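Local coordinates for protein putative tRNA synthase (Salmonella typhimurium, PDB 3DQQ) that probably phosphorylates 3-oxo-tetronate at its 4-position with ATP, as a kinase of the four-carbon acid sugar family, at residues A[25-30]-A[232-237]; A[51-56]-A[62-67]; A[356-361]-A[409-414]. One frame throughout, in Å; residues are numbered along the deposited sequence.

Interaction 1 (A[25-30]-A[232-237]); sequences NGMPTV and RQWAKH
Arg232, on helix 224-235, grips Asn25 in the turn that closes helix 12-24. That turn is a Schellman motif with Gly26, at positive phi, as its C-prime residue. It leads into strand 29-33 of the sugar-binding N-terminal domain. From CB the arginine chain runs extended. CG and CD pass alongside Asn25 OD1 without bonding to it. Arg232 NE then donates to Asn25 OD1 at 2.8 Å, with an N-H...O angle of 161°. Arg232 NH2 donates to Asn25 OD1 at 3.1 Å, so the grip is side-on, two nitrogens to one oxygen. OD1 lies in the guanidinium plane, but the amide is turned 45° against it, and NE stands above the carbonyl plane. NH1 forms salt bridges with Glu204 and Glu208. Asn25 ND2 is tied to Phe21 O.

The backbone O of Asn25 rests 3.7 Å from Ala235 CB. Beyond the glycine, Met27 makes a Met-aromatic contact. Its CG is anti to the backbone N (chi1 -166°), and the bend at chi3 carries Met27 CE to within 3.4 Å of Trp234 CD1. A water also accepts from Asn25 ND2 at 2.7 Å and, weakly, from Arg232 NH2.

Interaction 2 (A[51-56]-A[62-67]); sequences LKTRSC and IKQSLA
Leu51 and Thr53 pack against Gln64 and Ser65, one face of helix 58-74. The contact is apolar across the segments, and no hydrogen bond joins them.

Leu51 reaches the helix with one branch, CD1. Its CG lies anti to the carbonyl carbon (chi1 -60°), and the chain then extends toward the helix backbone. Leu51 CD1 sits 3.8 Å from Gln64 O. The same Leu51 CD1 lies 3.9 Å from Gln64 CB and equally near Ser65 CA. The methyl therefore rests on main chain as much as on side chains. Thr53 adds a second methyl. Thr53 CG2 meets Gln64 CB at 3.7 Å and lies a little farther from CG of the same glutamine. Thus Gln64 CB is touched by both methyls. The glutamine chain bends at chi2 (-53°), and its aliphatic base, not its amide, carries the contact.

Several polar groups bond outside the contact. Ser65 OG is bonded to Ala61 O, one turn back in its own helix, and it meets Leu51 CD1 only by van der Waals contact. Thr53 O accepts from Asn95 ND2, as does Cys56 O, which ties the loop to the residue just before helix 96-106. Inside the helix, Leu66 N bonds to Ile62 O at 2.9 Å. On another side of the helix, Ile62 and Leu66 pack on helix 96-106.

The loop after strand 46-50 lies against the helix that follows it. This is local packing at a strand-loop-helix connection within the parallel-stranded part of the sugar-binding N-terminal domain.

Interaction 3 (A[356-361]-A[409-414]); sequences RFIVAG and ESFFIR
Phe411 and Phe412, at the start of helix 411-417, press on Ile358 and Ala360 of strand 356-360. Just before them, Ser410 holds the N-cap position. Ser410 O accepts from Arg414 N at 2.9 Å, while Ser410 OG is bonded to Asp408.

Phe411 comes first. With CG anti to the backbone N (chi1 178°), its ring reaches Ile358 by one corner, Phe411 CE2 lying 3.9 Å from Ile358 CG2. The same ring also touches Val387 and Ile383.

Phe412 makes the larger contact. Its CG is anti to the carbonyl carbon, and the ring extends along the strand. Phe412 CD1 lies 3.6 Å from Ile358 CG2, so this one methyl meets both phenylalanines. Farther out, Phe412 CZ lies 3.9 Å from Ala360 CB, which sits at the ring edge, near its plane. The ring also touches Val255 of the neighbouring strand 253-257. Arg414 is held by salt bridges to Asp408 and Glu418.

Right after the strand comes Gly361, the N-cap of helix 362-371 and, by similarity, an ATP-binding residue. Ala360 lies about 5 Å, side chain to side chain, from Ser259, another such residue. No hydrogen bond crosses between the segments. The contact is thus buried, hydrophobic packing of a helix on a strand whose end leads directly into the probable nucleotide site.

Interaction 2 and the 25-30 side of interaction 1 belong to the sugar-binding N-terminal domain, and interaction 2 is nested along the chain inside the loop closed by interaction 1. Interaction 3 follows later, in the nucleotide-binding C-terminal domain, across the chain's centre from interaction 2. The three do not touch, and their centres lie 27 to 30 Å apart. Interaction 1 is a surface contact and the only one with hydrogen bonds across its segments. Interactions 2 and 3 are buried and rely on apolar packing, aliphatic in the loop at 51-56 and aromatic at 409-414. Interaction 1 joins parts far apart in sequence, whereas interaction 2 joins near neighbours. Only interaction 3 borders the probable ATP site.

Interaction 1 (A[25-30]-A[232-237])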
# COMPACT_ATOMS: atom_id res chain seq x y z
N ASN A 25 -19.73 1.79 -28.14
CA ASN A 25 -21.00 2.31 -28.58
C ASN A 25 -20.93 2.82 -29.99
O ASN A 25 -21.73 3.67 -30.36
CB ASN A 25 -21.44 3.40 -27.62
CG ASN A 25 -21.83 2.85 -26.28
OD1 ASN A 25 -22.94 2.44 -26.11
ND2 ASN A 25 -20.91 2.80 -25.33
N GLY A 26 -19.99 2.29 -30.77
CA GLY A 26 -19.99 2.40 -32.24
C GLY A 26 -19.09 3.43 -32.90
O GLY A 26 -19.15 3.63 -34.11
N MET A 27 -18.26 4.12 -32.14
CA MET A 27 -17.44 5.17 -32.71
C MET A 27 -15.97 4.70 -32.61
O MET A 27 -15.39 4.61 -31.51
CB MET A 27 -17.72 6.48 -31.97
CG MET A 27 -17.19 7.76 -32.65
SD MET A 27 -17.74 9.26 -31.75
CE MET A 27 -19.48 8.95 -31.84
N PRO A 28 -15.38 4.32 -33.76
CA PRO A 28 -13.97 4.01 -33.89
C PRO A 28 -13.10 5.11 -33.36
O PRO A 28 -13.32 6.24 -33.69
CB PRO A 28 -13.79 3.92 -35.40
CG PRO A 28 -15.02 3.46 -35.86
CD PRO A 28 -16.06 4.16 -35.05
N THR A 29 -12.09 4.78 -32.58
CA THR A 29 -11.39 5.78 -31.80
C THR A 29 -9.90 5.44 -31.68
O THR A 29 -9.55 4.33 -31.35
CB THR A 29 -11.97 5.83 -30.37
OG1 THR A 29 -13.36 6.14 -30.46
CG2 THR A 29 -11.24 6.85 -29.51
N VAL A 30 -9.04 6.41 -31.94
CA VAL A 30 -7.64 6.29 -31.67
C VAL A 30 -7.34 7.09 -30.39
O VAL A 30 -7.89 8.16 -30.22
CB VAL A 30 -6.84 6.91 -32.79
CG1 VAL A 30 -5.43 7.18 -32.29
CG2 VAL A 30 -6.91 6.03 -34.04
N ARG A 232 -24.08 7.15 -28.69
CA ARG A 232 -25.33 6.54 -29.12
C ARG A 232 -26.18 7.43 -29.99
O ARG A 232 -27.05 6.92 -30.69
CB ARG A 232 -26.15 6.10 -27.93
CG ARG A 232 -25.42 5.08 -27.09
CD ARG A 232 -26.29 4.41 -26.10
NE ARG A 232 -25.47 3.44 -25.42
CZ ARG A 232 -25.77 2.87 -24.27
NH1 ARG A 232 -26.90 3.13 -23.65
NH2 ARG A 232 -24.90 2.02 -23.74
N GLN A 233 -25.97 8.74 -29.94
CA GLN A 233 -26.60 9.58 -30.94
C GLN A 233 -26.06 9.29 -32.30
O GLN A 233 -26.80 9.36 -33.26
CB GLN A 233 -26.36 11.05 -30.67
CG GLN A 233 -27.37 11.61 -29.76
CD GLN A 233 -28.76 11.46 -30.30
OE1 GLN A 233 -29.07 11.93 -31.41
NE2 GLN A 233 -29.63 10.82 -29.52
N TRP A 234 -24.77 8.97 -32.42
CA TRP A 234 -24.20 8.75 -33.74
C TRP A 234 -24.38 7.31 -34.12
O TRP A 234 -24.31 6.96 -35.27
CB TRP A 234 -22.73 9.15 -33.77
CG TRP A 234 -22.56 10.57 -33.42
CD1 TRP A 234 -22.04 11.08 -32.28
CD2 TRP A 234 -22.95 11.68 -34.21
NE1 TRP A 234 -22.08 12.44 -32.30
CE2 TRP A 234 -22.64 12.84 -33.48
CE3 TRP A 234 -23.52 11.82 -35.48
CZ2 TRP A 234 -22.87 14.13 -33.97
CZ3 TRP A 234 -23.77 13.10 -35.97
CH2 TRP A 234 -23.43 14.24 -35.21
N ALA A 235 -24.64 6.47 -33.14
CA ALA A 235 -24.91 5.06 -33.43
C ALA A 235 -26.26 4.97 -34.12
O ALA A 235 -26.44 4.11 -34.97
CB ALA A 235 -24.88 4.19 -32.13
N LYS A 236 -27.17 5.92 -33.78
CA LYS A 236 -28.59 5.91 -34.19
C LYS A 236 -28.89 5.71 -35.67
O LYS A 236 -29.94 5.15 -35.98
CB LYS A 236 -29.33 7.18 -33.71
CG LYS A 236 -29.72 7.15 -32.21
CD LYS A 236 -31.00 7.96 -31.87
CE LYS A 236 -31.18 8.17 -30.34
NZ LYS A 236 -32.06 9.35 -30.01
N HIS A 237 -28.02 6.12 -36.58
CA HIS A 237 -28.25 5.82 -38.03
C HIS A 237 -27.42 4.62 -38.58
O HIS A 237 -27.45 4.34 -39.80
CB HIS A 237 -28.11 7.10 -38.91
CG HIS A 237 -29.28 8.04 -38.80
ND1 HIS A 237 -30.46 7.84 -39.48
CD2 HIS A 237 -29.44 9.18 -38.08
CE1 HIS A 237 -31.31 8.82 -39.19
NE2 HIS A 237 -30.71 9.65 -38.34
O HOH W 1 -21.64 1.32 -23.21

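Interaction 2 (A[51-56]-A[62-67])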
# COMPACT_ATOMS: atom_id res chain seq x y z
N LEU A 51 -3.33 13.45 -21.55
CA LEU A 51 -2.37 14.35 -20.95
C LEU A 51 -2.14 13.97 -19.49
O LEU A 51 -2.92 13.23 -18.91
CB LEU A 51 -2.93 15.76 -20.99
CG LEU A 51 -3.24 16.32 -22.38
CD1 LEU A 51 -3.86 17.77 -22.31
CD2 LEU A 51 -2.01 16.28 -23.26
N LYS A 52 -1.06 14.46 -18.89
CA LYS A 52 -0.84 14.31 -17.44
C LYS A 52 -1.13 15.62 -16.72
O LYS A 52 -0.26 16.26 -16.17
CB LYS A 52 0.56 13.81 -17.13
CG LYS A 52 0.84 12.45 -17.86
CD LYS A 52 2.26 11.86 -17.58
CE LYS A 52 2.66 10.78 -18.60
NZ LYS A 52 3.95 11.19 -19.32
N THR A 53 -2.40 15.99 -16.72
CA THR A 53 -2.78 17.29 -16.31
C THR A 53 -3.77 17.26 -15.13
O THR A 53 -4.22 18.28 -14.70
CB THR A 53 -3.35 18.04 -17.53
OG1 THR A 53 -4.34 17.22 -18.15
CG2 THR A 53 -2.21 18.37 -18.56
N ARG A 54 -4.07 16.11 -14.57
CA ARG A 54 -4.95 16.09 -13.41
C ARG A 54 -4.41 16.84 -12.19
O ARG A 54 -5.16 17.58 -11.57
CB ARG A 54 -5.29 14.69 -13.03
CG ARG A 54 -6.19 14.64 -11.84
CD ARG A 54 -6.73 13.25 -11.63
NE ARG A 54 -7.45 12.80 -12.80
CZ ARG A 54 -8.03 11.62 -12.90
NH1 ARG A 54 -8.69 11.30 -13.98
NH2 ARG A 54 -7.98 10.78 -11.90
N SER A 55 -3.12 16.68 -11.86
CA SER A 55 -2.52 17.27 -10.64
C SER A 55 -1.37 18.23 -10.80
O SER A 55 -0.94 18.80 -9.81
CB SER A 55 -2.01 16.20 -9.70
OG SER A 55 -3.01 15.24 -9.50
N CYS A 56 -0.83 18.40 -11.99
CA CYS A 56 0.24 19.36 -12.18
C CYS A 56 -0.30 20.81 -11.97
O CYS A 56 -1.51 21.03 -11.86
CB CYS A 56 0.75 19.20 -13.59
SG CYS A 56 -0.49 19.69 -14.75
N ILE A 62 -3.37 24.16 -18.41
CA ILE A 62 -3.91 25.03 -19.42
C ILE A 62 -3.07 24.94 -20.70
O ILE A 62 -3.63 24.72 -21.77
CB ILE A 62 -4.01 26.50 -18.97
CG1 ILE A 62 -5.08 26.63 -17.85
CG2 ILE A 62 -4.32 27.38 -20.16
CD1 ILE A 62 -4.86 27.70 -16.80
N LYS A 63 -1.75 25.04 -20.59
CA LYS A 63 -0.93 25.06 -21.80
C LYS A 63 -1.02 23.76 -22.60
O LYS A 63 -1.24 23.80 -23.80
CB LYS A 63 0.52 25.38 -21.46
CG LYS A 63 0.71 26.81 -20.96
CD LYS A 63 1.32 27.75 -22.03
CE LYS A 63 1.05 29.26 -21.74
NZ LYS A 63 -0.18 29.80 -22.49
N GLN A 64 -0.87 22.63 -21.92
CA GLN A 64 -1.04 21.33 -22.55
C GLN A 64 -2.42 21.20 -23.18
O GLN A 64 -2.54 20.74 -24.32
CB GLN A 64 -0.88 20.19 -21.55
CG GLN A 64 0.54 19.87 -21.06
CD GLN A 64 1.42 19.68 -22.21
OE1 GLN A 64 1.92 20.67 -22.77
NE2 GLN A 64 1.57 18.40 -22.67
N SER A 65 -3.46 21.63 -22.46
CA SER A 65 -4.81 21.46 -23.00
C SER A 65 -5.09 22.31 -24.25
O SER A 65 -5.67 21.84 -25.23
CB SER A 65 -5.84 21.76 -21.93
OG SER A 65 -5.66 20.92 -20.81
N LEU A 66 -4.65 23.56 -24.21
CA LEU A 66 -4.73 24.44 -25.39
C LEU A 66 -3.91 23.91 -26.56
O LEU A 66 -4.37 23.98 -27.70
CB LEU A 66 -4.34 25.88 -25.05
CG LEU A 66 -5.30 26.58 -24.09
CD1 LEU A 66 -4.85 27.99 -23.78
CD2 LEU A 66 -6.80 26.56 -24.53
N ALA A 67 -2.73 23.35 -26.31
CA ALA A 67 -1.93 22.75 -27.39
C ALA A 67 -2.76 21.60 -28.02
O ALA A 67 -2.87 21.51 -29.26
CB ALA A 67 -0.63 22.24 -26.87

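Interaction 3 (A[356-361]-A[409-414])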
# COMPACT_ATOMS: atom_id res chain seq x y z
N ARG A 356 2.01 -9.45 -29.27
CA ARG A 356 0.99 -9.11 -28.31
C ARG A 356 1.55 -9.01 -26.90
O ARG A 356 2.11 -9.96 -26.41
CB ARG A 356 -0.07 -10.19 -28.32
CG ARG A 356 -0.96 -10.12 -29.53
CD ARG A 356 -2.12 -11.11 -29.43
NE ARG A 356 -1.58 -12.44 -29.66
CZ ARG A 356 -2.07 -13.57 -29.18
NH1 ARG A 356 -3.16 -13.61 -28.42
NH2 ARG A 356 -1.46 -14.69 -29.49
N PHE A 357 1.35 -7.88 -26.23
CA PHE A 357 1.90 -7.65 -24.92
C PHE A 357 0.79 -7.41 -23.91
O PHE A 357 0.07 -6.42 -23.99
CB PHE A 357 2.76 -6.42 -24.96
CG PHE A 357 4.04 -6.59 -25.69
CD1 PHE A 357 5.24 -6.65 -25.01
CD2 PHE A 357 4.06 -6.67 -27.07
CE1 PHE A 357 6.45 -6.81 -25.71
CE2 PHE A 357 5.27 -6.82 -27.76
CZ PHE A 357 6.46 -6.89 -27.08
N ILE A 358 0.63 -8.33 -22.97
CA ILE A 358 -0.35 -8.21 -21.93
C ILE A 358 0.41 -7.67 -20.71
O ILE A 358 1.27 -8.34 -20.19
CB ILE A 358 -1.02 -9.58 -21.67
CG1 ILE A 358 -1.62 -10.12 -22.97
CG2 ILE A 358 -2.07 -9.49 -20.55
CD1 ILE A 358 -2.04 -11.60 -22.95
N VAL A 359 0.11 -6.46 -20.29
CA VAL A 359 0.94 -5.81 -19.28
C VAL A 359 0.08 -5.44 -18.06
O VAL A 359 -1.01 -4.87 -18.21
CB VAL A 359 1.62 -4.56 -19.86
CG1 VAL A 359 2.52 -3.90 -18.82
CG2 VAL A 359 2.38 -4.92 -21.13
N ALA A 360 0.55 -5.80 -16.87
CA ALA A 360 -0.12 -5.47 -15.61
C ALA A 360 0.71 -4.41 -14.87
O ALA A 360 1.91 -4.59 -14.66
CB ALA A 360 -0.28 -6.69 -14.75
N GLY A 361 0.05 -3.30 -14.51
CA GLY A 361 0.68 -2.19 -13.80
C GLY A 361 0.64 -0.93 -14.65
O GLY A 361 0.89 -0.98 -15.86
N GLU A 409 -9.73 -12.58 -11.89
CA GLU A 409 -8.69 -13.59 -11.67
C GLU A 409 -8.06 -14.13 -12.95
O GLU A 409 -6.83 -14.30 -13.03
CB GLU A 409 -9.30 -14.74 -10.88
CG GLU A 409 -8.32 -15.60 -10.09
CD GLU A 409 -9.00 -16.78 -9.37
OE1 GLU A 409 -10.00 -17.33 -9.90
OE2 GLU A 409 -8.53 -17.15 -8.26
N SER A 410 -8.89 -14.41 -13.94
CA SER A 410 -8.42 -15.07 -15.14
C SER A 410 -8.07 -14.12 -16.29
O SER A 410 -7.91 -14.55 -17.43
CB SER A 410 -9.48 -16.07 -15.60
OG SER A 410 -10.66 -15.38 -15.96
N PHE A 411 -7.91 -12.84 -15.98
CA PHE A 411 -7.62 -11.84 -17.00
C PHE A 411 -6.60 -12.26 -18.05
O PHE A 411 -6.86 -12.16 -19.26
CB PHE A 411 -7.13 -10.58 -16.34
CG PHE A 411 -6.75 -9.48 -17.31
CD1 PHE A 411 -7.72 -8.73 -17.94
CD2 PHE A 411 -5.43 -9.16 -17.54
CE1 PHE A 411 -7.37 -7.73 -18.81
CE2 PHE A 411 -5.09 -8.17 -18.39
CZ PHE A 411 -6.06 -7.46 -19.04
N PHE A 412 -5.44 -12.74 -17.60
CA PHE A 412 -4.35 -13.06 -18.50
C PHE A 412 -4.70 -14.21 -19.43
O PHE A 412 -4.13 -14.32 -20.54
CB PHE A 412 -3.08 -13.44 -17.74
CG PHE A 412 -2.50 -12.36 -16.90
CD1 PHE A 412 -2.45 -11.06 -17.33
CD2 PHE A 412 -1.94 -12.65 -15.69
CE1 PHE A 412 -1.90 -10.07 -16.54
CE2 PHE A 412 -1.37 -11.64 -14.89
CZ PHE A 412 -1.35 -10.36 -15.33
N ILE A 413 -5.59 -15.11 -18.98
CA ILE A 413 -6.11 -16.13 -19.89
C ILE A 413 -7.14 -15.53 -20.84
O ILE A 413 -7.05 -15.73 -22.05
CB ILE A 413 -6.73 -17.34 -19.17
CG1 ILE A 413 -5.67 -18.12 -18.43
CG2 ILE A 413 -7.33 -18.28 -20.15
CD1 ILE A 413 -6.15 -19.46 -17.98
N ARG A 414 -8.10 -14.78 -20.31
CA ARG A 414 -9.20 -14.30 -21.16
C ARG A 414 -8.66 -13.45 -22.27
O ARG A 414 -9.06 -13.63 -23.41
CB ARG A 414 -10.27 -13.57 -20.36
CG ARG A 414 -10.91 -14.55 -19.32
CD ARG A 414 -12.25 -14.08 -18.70
NE ARG A 414 -12.18 -12.67 -18.31
CZ ARG A 414 -12.59 -11.65 -19.07
NH1 ARG A 414 -13.12 -11.84 -20.28
NH2 ARG A 414 -12.47 -10.42 -18.59